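PDB 3VU0: putative uncharacterized protein from Archaeoglobus fulgidus, which belongs to the AglB family of archaeal oligosaccharyltransferases and is represented here by its C-terminal globular domain. Local coordinates for residues M5-A10 against W38-W43; L11-E16 against L149-G154; A61-K66 against V80-V85; V91-V96 against K102-P107. All coordinates share one frame; numbering follows the deposited sequence.

Interaction 1. Residues M5-A10 against W38-W43; sequences MDWKEA and WDYGNW
Trp7 lays one side of its indole against both Tyr40 and Trp43, and the three rings form an aromatic cluster joining helix 5-17 to the start of helix 41-46. The segment 38-43 carries most of WWDYG, the signature sequence of the AglB, STT3 and PglB family, so the cluster fastens the N-terminal helix directly to that motif. Trp43 approaches edge-to-face: the CE3-CZ3 edge of its six-membered ring is turned to the face of the pyrrole part of Trp7, with planes at 59° and ring centres 4.8 Å apart. Its CZ3 lies 3.6 Å from Trp7 CG and is almost as near to CD1 and CD2. The benzene end of Trp7 serves Tyr40 instead. Tyr40 CG, anti to the carbonyl carbon and beside the backbone N (chi1 -38°), carries the phenol there. Trp7 CZ2 sits over one face of it, 3.5 Å from Tyr40 CG, while the two ring planes tilt by 36°, neither stacked nor perpendicular. The CB of Asp39 lies near the rim of the opposite face. A tryptophan suits the helix position because its long indole spans the gap between backbones whose nearest CA atoms, those of Trp7 and Trp43, are 9.0 Å apart. Val89 and Val91 of strand 85-91 and Val156 of strand 156-161 also touch the indole, which is buried. Tyrosine suits its own place by offering an apolar ring to the cluster and a polar end beyond it, where its OH is hydrogen-bonded to Glu93. At the root of that ring, Tyr40 CB touches Trp7 CH2 at 3.6 Å.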
# COMPACT_ATOMS: atom_id res chain seq x y z
N MSE A 5 -15.03 -8.17 -5.68
CA MSE A 5 -14.65 -9.41 -6.34
C MSE A 5 -13.13 -9.55 -6.36
O MSE A 5 -12.58 -10.61 -6.04
CB MSE A 5 -15.19 -9.43 -7.77
CG MSE A 5 -15.57 -10.81 -8.25
SE MSE A 5 -17.00 -11.55 -7.16
CE MSE A 5 -18.50 -10.81 -8.14
N ASP A 6 -12.45 -8.47 -6.73
CA ASP A 6 -11.00 -8.46 -6.78
C ASP A 6 -10.40 -8.80 -5.41
O ASP A 6 -9.47 -9.61 -5.32
CB ASP A 6 -10.48 -7.10 -7.25
CG ASP A 6 -10.80 -6.81 -8.71
OD1 ASP A 6 -11.07 -7.77 -9.46
OD2 ASP A 6 -10.76 -5.62 -9.11
N TRP A 7 -10.92 -8.19 -4.36
CA TRP A 7 -10.41 -8.45 -3.02
C TRP A 7 -10.60 -9.90 -2.61
O TRP A 7 -9.71 -10.51 -2.01
CB TRP A 7 -11.09 -7.53 -1.99
CG TRP A 7 -10.30 -6.31 -1.69
CD1 TRP A 7 -10.60 -5.02 -2.03
CD2 TRP A 7 -9.05 -6.26 -0.99
NE1 TRP A 7 -9.61 -4.17 -1.59
CE2 TRP A 7 -8.64 -4.91 -0.96
CE3 TRP A 7 -8.22 -7.23 -0.41
CZ2 TRP A 7 -7.45 -4.50 -0.35
CZ3 TRP A 7 -7.04 -6.82 0.20
CH2 TRP A 7 -6.67 -5.46 0.22
N LYS A 8 -11.76 -10.45 -2.94
CA LYS A 8 -12.08 -11.84 -2.62
C LYS A 8 -11.05 -12.77 -3.26
O LYS A 8 -10.55 -13.69 -2.61
CB LYS A 8 -13.48 -12.18 -3.12
N GLU A 9 -10.74 -12.51 -4.52
CA GLU A 9 -9.78 -13.33 -5.24
C GLU A 9 -8.37 -13.12 -4.71
O GLU A 9 -7.58 -14.06 -4.61
CB GLU A 9 -9.80 -12.99 -6.73
CG GLU A 9 -9.12 -14.05 -7.58
CD GLU A 9 -8.76 -13.57 -8.97
OE1 GLU A 9 -9.48 -12.70 -9.51
OE2 GLU A 9 -7.77 -14.08 -9.53
N ALA A 10 -8.05 -11.88 -4.35
CA ALA A 10 -6.73 -11.55 -3.83
C ALA A 10 -6.48 -12.21 -2.48
O ALA A 10 -5.42 -12.80 -2.25
CB ALA A 10 -6.58 -10.04 -3.71
N TRP A 38 -4.19 0.67 6.46
CA TRP A 38 -4.88 0.09 7.61
C TRP A 38 -6.32 -0.35 7.39
O TRP A 38 -6.79 -1.26 8.07
CB TRP A 38 -4.79 1.03 8.82
CG TRP A 38 -5.64 2.25 8.72
CD1 TRP A 38 -5.34 3.42 8.09
CD2 TRP A 38 -6.96 2.40 9.25
NE1 TRP A 38 -6.39 4.30 8.20
CE2 TRP A 38 -7.40 3.70 8.91
CE3 TRP A 38 -7.81 1.57 10.00
CZ2 TRP A 38 -8.66 4.19 9.27
CZ3 TRP A 38 -9.07 2.06 10.36
CH2 TRP A 38 -9.48 3.36 10.00
N ASP A 39 -7.03 0.26 6.44
CA ASP A 39 -8.41 -0.12 6.17
C ASP A 39 -8.58 -1.60 5.83
O ASP A 39 -9.61 -2.20 6.12
CB ASP A 39 -8.99 0.68 4.99
CG ASP A 39 -9.15 2.15 5.28
OD1 ASP A 39 -9.20 2.53 6.47
OD2 ASP A 39 -9.24 2.93 4.31
N TYR A 40 -7.56 -2.19 5.21
CA TYR A 40 -7.62 -3.59 4.78
C TYR A 40 -6.98 -4.59 5.73
O TYR A 40 -7.01 -5.80 5.49
CB TYR A 40 -6.95 -3.72 3.41
CG TYR A 40 -7.22 -2.54 2.49
CD1 TYR A 40 -8.51 -2.23 2.08
CD2 TYR A 40 -6.17 -1.75 2.03
CE1 TYR A 40 -8.76 -1.14 1.23
CE2 TYR A 40 -6.40 -0.67 1.18
CZ TYR A 40 -7.69 -0.37 0.78
OH TYR A 40 -7.92 0.69 -0.06
N GLY A 41 -6.40 -4.08 6.82
CA GLY A 41 -5.73 -4.94 7.78
C GLY A 41 -6.50 -6.15 8.26
O GLY A 41 -5.98 -7.28 8.21
N ASN A 42 -7.73 -5.94 8.73
CA ASN A 42 -8.55 -7.03 9.23
C ASN A 42 -8.83 -8.11 8.19
O ASN A 42 -8.91 -9.29 8.52
CB ASN A 42 -9.87 -6.50 9.80
CG ASN A 42 -9.67 -5.72 11.09
OD1 ASN A 42 -8.88 -6.12 11.94
ND2 ASN A 42 -10.39 -4.62 11.24
N TRP A 43 -8.98 -7.70 6.93
CA TRP A 43 -9.23 -8.66 5.86
C TRP A 43 -8.02 -9.56 5.67
O TRP A 43 -8.14 -10.79 5.58
CB TRP A 43 -9.52 -7.93 4.55
CG TRP A 43 -10.93 -7.43 4.40
CD1 TRP A 43 -12.01 -7.76 5.17
CD2 TRP A 43 -11.42 -6.57 3.37
NE1 TRP A 43 -13.14 -7.16 4.68
CE2 TRP A 43 -12.81 -6.42 3.58
CE3 TRP A 43 -10.82 -5.90 2.29
CZ2 TRP A 43 -13.61 -5.64 2.74
CZ3 TRP A 43 -11.62 -5.12 1.46
CH2 TRP A 43 -13.00 -5.00 1.69

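Interaction 2. Residues L11-E16 against L149-G154; sequences LNWMKE and LLKNFG
Helix 11-16, which contributes Trp13, and strand 149-153, which contributes Leu150, Lys151 and Phe153, run nearly antiparallel: their directions differ by 155° and their axes come within 10.7 Å. Trp13 spans most of that distance and is met by three side chains of the strand. With CG anti to the backbone N (chi1 -172°) the indole extends toward the strand, whose residues meet it at different places. Phe153 presents its edge to the face of the pyrrole ring in an offset edge-to-face pair, planes at 63°; its CZ is only 3.4 Å from Trp13 CB. Lys151 bends at chi2 and passes over one face of the indole, where its CG makes a CH-pi contact 4.1 Å from the centre of Trp13's five-membered ring. Further along, Lys151 CE lies 3.8 Å from Trp13 NE1, so the long aliphatic chain covers the ring before ending in its charge. At the other end of the indole, Leu150 CD2 packs against Trp13 CH2 at 3.5 Å. Consecutive strand residues normally alternate sides, yet Leu150 and Lys151 both turn toward the helix; a classic beta bulge opposite Ile158, on the neighbouring strand 156-161, accounts for this. The strand then gives way to the hairpin bend through an Asx turn, in which Asn152 OD1 accepts from Gly154 N at 2.8 Å. Phe153, the buried member of the group, also packs on Glu9 and Ala10 one turn back in helix 5-17, whereas the exposed side chain of Lys151 comes to about 3 Å from a bound MES molecule, probably from the crystallisation liquor.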
# COMPACT_ATOMS: atom_id res chain seq x y z
N LEU A 11 -7.47 -12.13 -1.60
CA LEU A 11 -7.36 -12.71 -0.27
C LEU A 11 -7.25 -14.23 -0.31
O LEU A 11 -6.46 -14.82 0.44
CB LEU A 11 -8.55 -12.28 0.59
CG LEU A 11 -8.61 -10.78 0.94
CD1 LEU A 11 -9.95 -10.44 1.57
CD2 LEU A 11 -7.47 -10.42 1.88
N ASN A 12 -8.03 -14.87 -1.17
CA ASN A 12 -7.99 -16.33 -1.28
C ASN A 12 -6.65 -16.76 -1.86
O ASN A 12 -6.09 -17.79 -1.45
CB ASN A 12 -9.11 -16.85 -2.18
CG ASN A 12 -10.48 -16.69 -1.56
OD1 ASN A 12 -10.65 -16.79 -0.34
ND2 ASN A 12 -11.48 -16.45 -2.40
N TRP A 13 -6.14 -15.98 -2.80
CA TRP A 13 -4.85 -16.29 -3.42
C TRP A 13 -3.74 -16.21 -2.37
O TRP A 13 -2.91 -17.11 -2.26
CB TRP A 13 -4.56 -15.31 -4.56
CG TRP A 13 -3.34 -15.69 -5.37
CD1 TRP A 13 -3.30 -16.49 -6.48
CD2 TRP A 13 -1.98 -15.30 -5.11
NE1 TRP A 13 -2.00 -16.64 -6.92
CE2 TRP A 13 -1.17 -15.92 -6.09
CE3 TRP A 13 -1.37 -14.50 -4.13
CZ2 TRP A 13 0.22 -15.75 -6.13
CZ3 TRP A 13 0.02 -14.34 -4.17
CH2 TRP A 13 0.79 -14.96 -5.17
N MSE A 14 -3.71 -15.13 -1.59
CA MSE A 14 -2.64 -15.03 -0.60
C MSE A 14 -2.78 -16.03 0.53
O MSE A 14 -1.78 -16.44 1.13
CB MSE A 14 -2.48 -13.59 -0.06
CG MSE A 14 -3.73 -12.73 0.10
SE MSE A 14 -3.23 -10.82 0.17
CE MSE A 14 -2.14 -10.85 1.75
N LYS A 15 -4.00 -16.47 0.81
CA LYS A 15 -4.23 -17.44 1.86
C LYS A 15 -3.54 -18.76 1.54
O LYS A 15 -2.95 -19.40 2.41
CB LYS A 15 -5.73 -17.70 2.06
CG LYS A 15 -6.02 -18.64 3.23
CD LYS A 15 -7.52 -18.89 3.39
CE LYS A 15 -7.80 -19.72 4.63
NZ LYS A 15 -9.26 -19.94 4.82
N GLU A 16 -3.61 -19.18 0.28
CA GLU A 16 -3.01 -20.45 -0.10
C GLU A 16 -1.65 -20.38 -0.77
O GLU A 16 -1.02 -21.41 -1.00
CB GLU A 16 -3.97 -21.25 -0.98
CG GLU A 16 -4.37 -20.58 -2.27
CD GLU A 16 -5.39 -21.39 -3.05
OE1 GLU A 16 -5.08 -22.55 -3.41
OE2 GLU A 16 -6.50 -20.87 -3.30
N LEU A 149 6.17 -6.94 -8.83
CA LEU A 149 4.76 -7.31 -8.87
C LEU A 149 4.66 -8.83 -8.93
O LEU A 149 5.24 -9.48 -9.80
CB LEU A 149 4.08 -6.68 -10.09
CG LEU A 149 2.60 -7.04 -10.30
CD1 LEU A 149 1.79 -6.66 -9.06
CD2 LEU A 149 2.08 -6.31 -11.53
N LEU A 150 3.91 -9.38 -7.98
CA LEU A 150 3.72 -10.82 -7.86
C LEU A 150 2.43 -11.27 -8.54
O LEU A 150 2.42 -12.19 -9.34
CB LEU A 150 3.66 -11.18 -6.37
CG LEU A 150 4.23 -12.50 -5.86
CD1 LEU A 150 3.87 -12.63 -4.37
CD2 LEU A 150 3.66 -13.66 -6.65
N LYS A 151 1.33 -10.61 -8.20
CA LYS A 151 0.04 -10.97 -8.76
C LYS A 151 -0.83 -9.73 -8.90
O LYS A 151 -0.88 -8.90 -8.00
CB LYS A 151 -0.64 -12.01 -7.86
CG LYS A 151 -1.57 -12.95 -8.58
CD LYS A 151 -0.80 -13.93 -9.46
CE LYS A 151 -1.76 -14.85 -10.21
NZ LYS A 151 -1.04 -15.84 -11.08
N ASN A 152 -1.51 -9.61 -10.04
CA ASN A 152 -2.36 -8.47 -10.35
C ASN A 152 -3.83 -8.89 -10.38
O ASN A 152 -4.25 -9.60 -11.29
CB ASN A 152 -1.94 -7.89 -11.70
CG ASN A 152 -2.72 -6.66 -12.09
OD1 ASN A 152 -3.79 -6.38 -11.54
ND2 ASN A 152 -2.21 -5.91 -13.06
N PHE A 153 -4.59 -8.46 -9.38
CA PHE A 153 -6.02 -8.79 -9.31
C PHE A 153 -6.88 -7.60 -9.73
O PHE A 153 -7.95 -7.38 -9.17
CB PHE A 153 -6.39 -9.19 -7.88
CG PHE A 153 -5.56 -10.32 -7.32
CD1 PHE A 153 -5.76 -11.62 -7.75
CD2 PHE A 153 -4.58 -10.06 -6.37
CE1 PHE A 153 -4.99 -12.67 -7.22
CE2 PHE A 153 -3.81 -11.09 -5.84
CZ PHE A 153 -4.02 -12.40 -6.27
N GLY A 154 -6.41 -6.84 -10.71
CA GLY A 154 -7.17 -5.70 -11.19
C GLY A 154 -7.00 -4.44 -10.36
O GLY A 154 -6.10 -3.63 -10.62

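Interaction 3. Residues A61-K66 against V80-V85; sequences ADDAAK and VEKRKV
Asp63 takes the largest share of this surface contact, reaching from helix 61-69 to two consecutive basic residues, Lys82 and Arg83, at the end of helix 73-83. Its two carboxylate oxygens are divided between them. OD1 of Asp63 accepts from Arg83 NE at 3.0 Å, with an N-H...O angle of 151°; the oxygen is met nearly end-on and lies a little out of the guanidinium plane. Because only NE is used, the two flat groups need not share a plane, and they stand 83° apart instead of forming a paired, two-bond bridge. Arg83 presents NE by folding its chain at chi2 (-58°), which turns NE toward Asp63 OD1, the two side chains crossing at about a right angle. OD2 of Asp63 has a weaker partner in Lys82 NZ, 3.3 Å away. Lys82 gets there with its chain fully stretched, since its CA lies farther from that of Asp63 than the CA of Arg83 does. The result is a small salt-bridge network in which one acid serves two bases. Asp62 adds a further negative charge nearby, its OD2 5.6 Å from Lys82 NZ and thus not in contact. The charges also suit the helix ends: the acid lies in the first turn of its helix and the bases in the last turn of theirs, which would probably be favourable for the helix dipoles. Just beyond Arg83, Lys84 takes a positive phi and closes helix 73-83 with a Schellman motif, leading into strand 85-91. Val80 and Val85 flank this turn in sequence and rest on Val161 of strand 156-161, while Ala61 of helix 61-69 meets Trp38.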
# COMPACT_ATOMS: atom_id res chain seq x y z
N ALA A 61 -0.41 2.30 11.20
CA ALA A 61 -0.92 3.11 10.09
C ALA A 61 0.09 4.16 9.65
O ALA A 61 0.23 4.44 8.47
CB ALA A 61 -2.23 3.78 10.49
N ASP A 62 0.80 4.73 10.62
CA ASP A 62 1.79 5.75 10.31
C ASP A 62 2.99 5.17 9.56
O ASP A 62 3.57 5.84 8.70
CB ASP A 62 2.25 6.43 11.61
CG ASP A 62 2.86 5.46 12.59
OD1 ASP A 62 2.24 4.41 12.86
OD2 ASP A 62 3.97 5.75 13.10
N ASP A 63 3.35 3.93 9.87
CA ASP A 63 4.47 3.28 9.18
C ASP A 63 4.08 3.05 7.72
O ASP A 63 4.88 3.25 6.81
CB ASP A 63 4.79 1.93 9.83
CG ASP A 63 5.64 2.07 11.08
OD1 ASP A 63 5.73 1.09 11.85
OD2 ASP A 63 6.22 3.15 11.30
N ALA A 64 2.84 2.62 7.52
CA ALA A 64 2.33 2.36 6.17
C ALA A 64 2.28 3.65 5.37
O ALA A 64 2.60 3.66 4.18
CB ALA A 64 0.95 1.73 6.25
N ALA A 65 1.86 4.74 6.02
CA ALA A 65 1.76 6.03 5.35
C ALA A 65 3.14 6.55 4.95
O ALA A 65 3.31 7.08 3.85
CB ALA A 65 1.07 7.04 6.26
N LYS A 66 4.12 6.39 5.83
CA LYS A 66 5.48 6.84 5.55
C LYS A 66 6.04 6.04 4.38
O LYS A 66 6.75 6.57 3.53
CB LYS A 66 6.37 6.67 6.78
N VAL A 80 10.37 -1.26 5.76
CA VAL A 80 10.30 -2.68 5.44
C VAL A 80 11.15 -3.49 6.42
O VAL A 80 10.71 -4.52 6.93
CB VAL A 80 10.80 -2.95 4.01
CG1 VAL A 80 11.09 -4.44 3.83
CG2 VAL A 80 9.76 -2.48 3.00
N GLU A 81 12.36 -3.02 6.68
CA GLU A 81 13.25 -3.71 7.60
C GLU A 81 12.71 -3.62 9.03
O GLU A 81 12.69 -4.61 9.76
CB GLU A 81 14.66 -3.10 7.53
CG GLU A 81 15.18 -3.01 6.10
CD GLU A 81 16.60 -2.48 6.01
OE1 GLU A 81 16.98 -1.61 6.83
OE2 GLU A 81 17.34 -2.92 5.10
N LYS A 82 12.25 -2.44 9.41
CA LYS A 82 11.70 -2.22 10.75
C LYS A 82 10.49 -3.10 11.04
O LYS A 82 10.33 -3.59 12.16
CB LYS A 82 11.31 -0.74 10.91
CG LYS A 82 10.58 -0.43 12.21
CD LYS A 82 10.03 0.99 12.20
CE LYS A 82 9.24 1.28 13.47
NZ LYS A 82 8.67 2.66 13.46
N ARG A 83 9.64 -3.30 10.04
CA ARG A 83 8.44 -4.10 10.23
C ARG A 83 8.48 -5.53 9.69
O ARG A 83 7.46 -6.22 9.70
CB ARG A 83 7.23 -3.38 9.62
CG ARG A 83 6.72 -2.21 10.43
CD ARG A 83 6.34 -2.66 11.83
NE ARG A 83 5.29 -1.83 12.41
CZ ARG A 83 4.09 -2.27 12.75
NH1 ARG A 83 3.78 -3.55 12.57
NH2 ARG A 83 3.20 -1.45 13.27
N LYS A 84 9.64 -5.97 9.21
CA LYS A 84 9.76 -7.33 8.68
C LYS A 84 8.75 -7.56 7.55
O LYS A 84 8.08 -8.59 7.49
CB LYS A 84 9.53 -8.35 9.79
N VAL A 85 8.66 -6.58 6.65
CA VAL A 85 7.74 -6.66 5.52
C VAL A 85 8.27 -7.54 4.39
O VAL A 85 9.39 -7.36 3.92
CB VAL A 85 7.47 -5.24 4.95
CG1 VAL A 85 6.60 -5.32 3.70
CG2 VAL A 85 6.81 -4.38 6.00

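Interaction 4. Residues V91-V96 against K102-P107; sequences VEELTV and KTKFIP
Thr103 and Lys104 dock onto the short 3-10 turn 92-94 and the residues just after it. In Thr103 the hydroxyl stands anti to the backbone N (chi1 172°), and this rotamer lets OG1 act in two directions. It donates to Thr95 O at 2.8 Å, reaching that carbonyl from above its plane, and accepts from Phe105 N at 3.0 Å. Threonine fits because one small hydroxyl can both give and receive. The second of these bonds spans two residues, an ST turn, and caps the first turn of helix 105-112, so the start of the helix is tied to the loop that precedes it. Lys104 N adds an almost straight bond (171°) to Glu93 O at 3.1 Å. The side chains of these two residues meet as well. Glu93 sets its CG between the backbone N and the carbonyl carbon (chi1 65°), then runs out extended; Lys104, extended too, brings NZ to 2.9 Å from Glu93 OE1, above the carboxylate plane. That same oxygen is hydrogen-bonded to Tyr40 OH, while Lys104 NZ has a second salt bridge to Asp39, so the pair is locked to the WWDYG segment. Nearer the backbone the lysine is apolar: its CB packs against Leu94 CD2 at 3.8 Å. Val96 CG2 lies 3.7 Å from Phe105 CD1, an apolar touch between a branched aliphatic residue and the ring. Phe105 sends its ring off toward Leu133 and Phe128, with the latter edge-to-face, and Thr95 OG1 turns back to Glu92 O at 2.7 Å, on a lone pair in the carbonyl plane.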
# COMPACT_ATOMS: atom_id res chain seq x y z
N VAL A 91 -3.92 -0.82 -3.61
CA VAL A 91 -5.29 -0.85 -4.12
C VAL A 91 -5.54 0.42 -4.93
O VAL A 91 -5.08 1.49 -4.54
CB VAL A 91 -6.30 -0.94 -2.96
CG1 VAL A 91 -7.71 -1.14 -3.50
CG2 VAL A 91 -5.91 -2.07 -2.02
N GLU A 92 -6.26 0.30 -6.03
CA GLU A 92 -6.51 1.45 -6.89
C GLU A 92 -7.13 2.67 -6.18
O GLU A 92 -6.76 3.80 -6.49
CB GLU A 92 -7.39 1.07 -8.09
CG GLU A 92 -7.47 2.18 -9.15
CD GLU A 92 -8.34 1.81 -10.34
OE1 GLU A 92 -8.47 2.65 -11.27
OE2 GLU A 92 -8.88 0.69 -10.37
N GLU A 93 -8.05 2.45 -5.24
CA GLU A 93 -8.67 3.57 -4.54
C GLU A 93 -7.68 4.41 -3.72
O GLU A 93 -8.03 5.49 -3.25
CB GLU A 93 -9.82 3.09 -3.63
CG GLU A 93 -9.39 2.20 -2.47
CD GLU A 93 -10.55 1.82 -1.55
OE1 GLU A 93 -10.31 1.10 -0.56
OE2 GLU A 93 -11.70 2.23 -1.80
N LEU A 94 -6.46 3.93 -3.57
CA LEU A 94 -5.42 4.65 -2.82
C LEU A 94 -4.69 5.65 -3.72
O LEU A 94 -4.07 6.60 -3.23
CB LEU A 94 -4.38 3.68 -2.26
CG LEU A 94 -4.82 2.58 -1.30
CD1 LEU A 94 -3.59 1.79 -0.83
CD2 LEU A 94 -5.55 3.18 -0.12
N THR A 95 -4.74 5.43 -5.02
CA THR A 95 -4.05 6.28 -5.97
C THR A 95 -4.83 7.52 -6.39
O THR A 95 -6.04 7.59 -6.22
CB THR A 95 -3.69 5.49 -7.25
OG1 THR A 95 -4.89 5.16 -7.95
CG2 THR A 95 -2.95 4.21 -6.90
N VAL A 96 -4.11 8.49 -6.93
CA VAL A 96 -4.72 9.72 -7.39
C VAL A 96 -5.19 9.47 -8.82
O VAL A 96 -4.42 8.94 -9.63
CB VAL A 96 -3.72 10.89 -7.38
CG1 VAL A 96 -4.35 12.14 -7.98
CG2 VAL A 96 -3.27 11.16 -5.94
N LYS A 102 -11.06 12.93 -5.55
CA LYS A 102 -11.29 11.92 -4.53
C LYS A 102 -10.24 10.82 -4.56
O LYS A 102 -9.91 10.28 -5.62
CB LYS A 102 -12.67 11.28 -4.70
CG LYS A 102 -12.98 10.18 -3.68
CD LYS A 102 -14.23 9.41 -4.07
CE LYS A 102 -14.45 8.22 -3.14
NZ LYS A 102 -15.56 7.35 -3.62
N THR A 103 -9.70 10.49 -3.39
CA THR A 103 -8.69 9.45 -3.28
C THR A 103 -8.30 9.26 -1.83
O THR A 103 -8.33 10.21 -1.04
CB THR A 103 -7.42 9.81 -4.07
OG1 THR A 103 -6.39 8.85 -3.78
CG2 THR A 103 -6.92 11.20 -3.70
N LYS A 104 -7.94 8.04 -1.45
CA LYS A 104 -7.53 7.80 -0.09
C LYS A 104 -6.10 8.26 0.12
O LYS A 104 -5.55 8.15 1.22
CB LYS A 104 -7.69 6.32 0.27
CG LYS A 104 -9.16 5.90 0.40
CD LYS A 104 -9.31 4.46 0.85
CE LYS A 104 -10.77 4.13 1.16
NZ LYS A 104 -10.88 2.77 1.75
N PHE A 105 -5.48 8.79 -0.93
CA PHE A 105 -4.12 9.29 -0.82
C PHE A 105 -4.11 10.52 0.11
O PHE A 105 -3.09 10.83 0.74
CB PHE A 105 -3.57 9.68 -2.20
CG PHE A 105 -2.11 10.05 -2.19
CD1 PHE A 105 -1.71 11.34 -2.54
CD2 PHE A 105 -1.14 9.12 -1.83
CE1 PHE A 105 -0.35 11.69 -2.54
CE2 PHE A 105 0.22 9.46 -1.82
CZ PHE A 105 0.61 10.75 -2.17
N ILE A 106 -5.24 11.21 0.19
CA ILE A 106 -5.35 12.39 1.04
C ILE A 106 -5.16 12.01 2.51
O ILE A 106 -4.29 12.56 3.19
CB ILE A 106 -6.71 13.12 0.82
CG1 ILE A 106 -6.80 13.61 -0.62
CG2 ILE A 106 -6.84 14.31 1.78
CD1 ILE A 106 -5.69 14.57 -1.03
N PRO A 107 -5.98 11.08 3.03
CA PRO A 107 -5.78 10.72 4.44
C PRO A 107 -4.39 10.10 4.66
O PRO A 107 -3.80 10.24 5.74
CB PRO A 107 -6.92 9.74 4.73
CG PRO A 107 -7.27 9.19 3.38
CD PRO A 107 -7.16 10.40 2.48

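Overall arrangement
From the N terminus, helix 5-17 takes part first in interaction 1, which closes a loop at 38-43, and then in interaction 2, which waits for strand 147-153 near the C terminus. Their segments alternate, so the two contacts cross, and they touch where Ala10 meets Phe153. Interactions 3 and 4 follow interaction 1 in series, and both are nested inside the long loop closed by interaction 2. Interaction 3 joins two successive helices before strand 85-91, and interaction 4 bridges the loop after that strand to helix 105-112, on the opposite side of the chain's centre. Residues 38-43 link interaction 1 to both, through Trp38 with Ala61 and through Asp39 with Lys104.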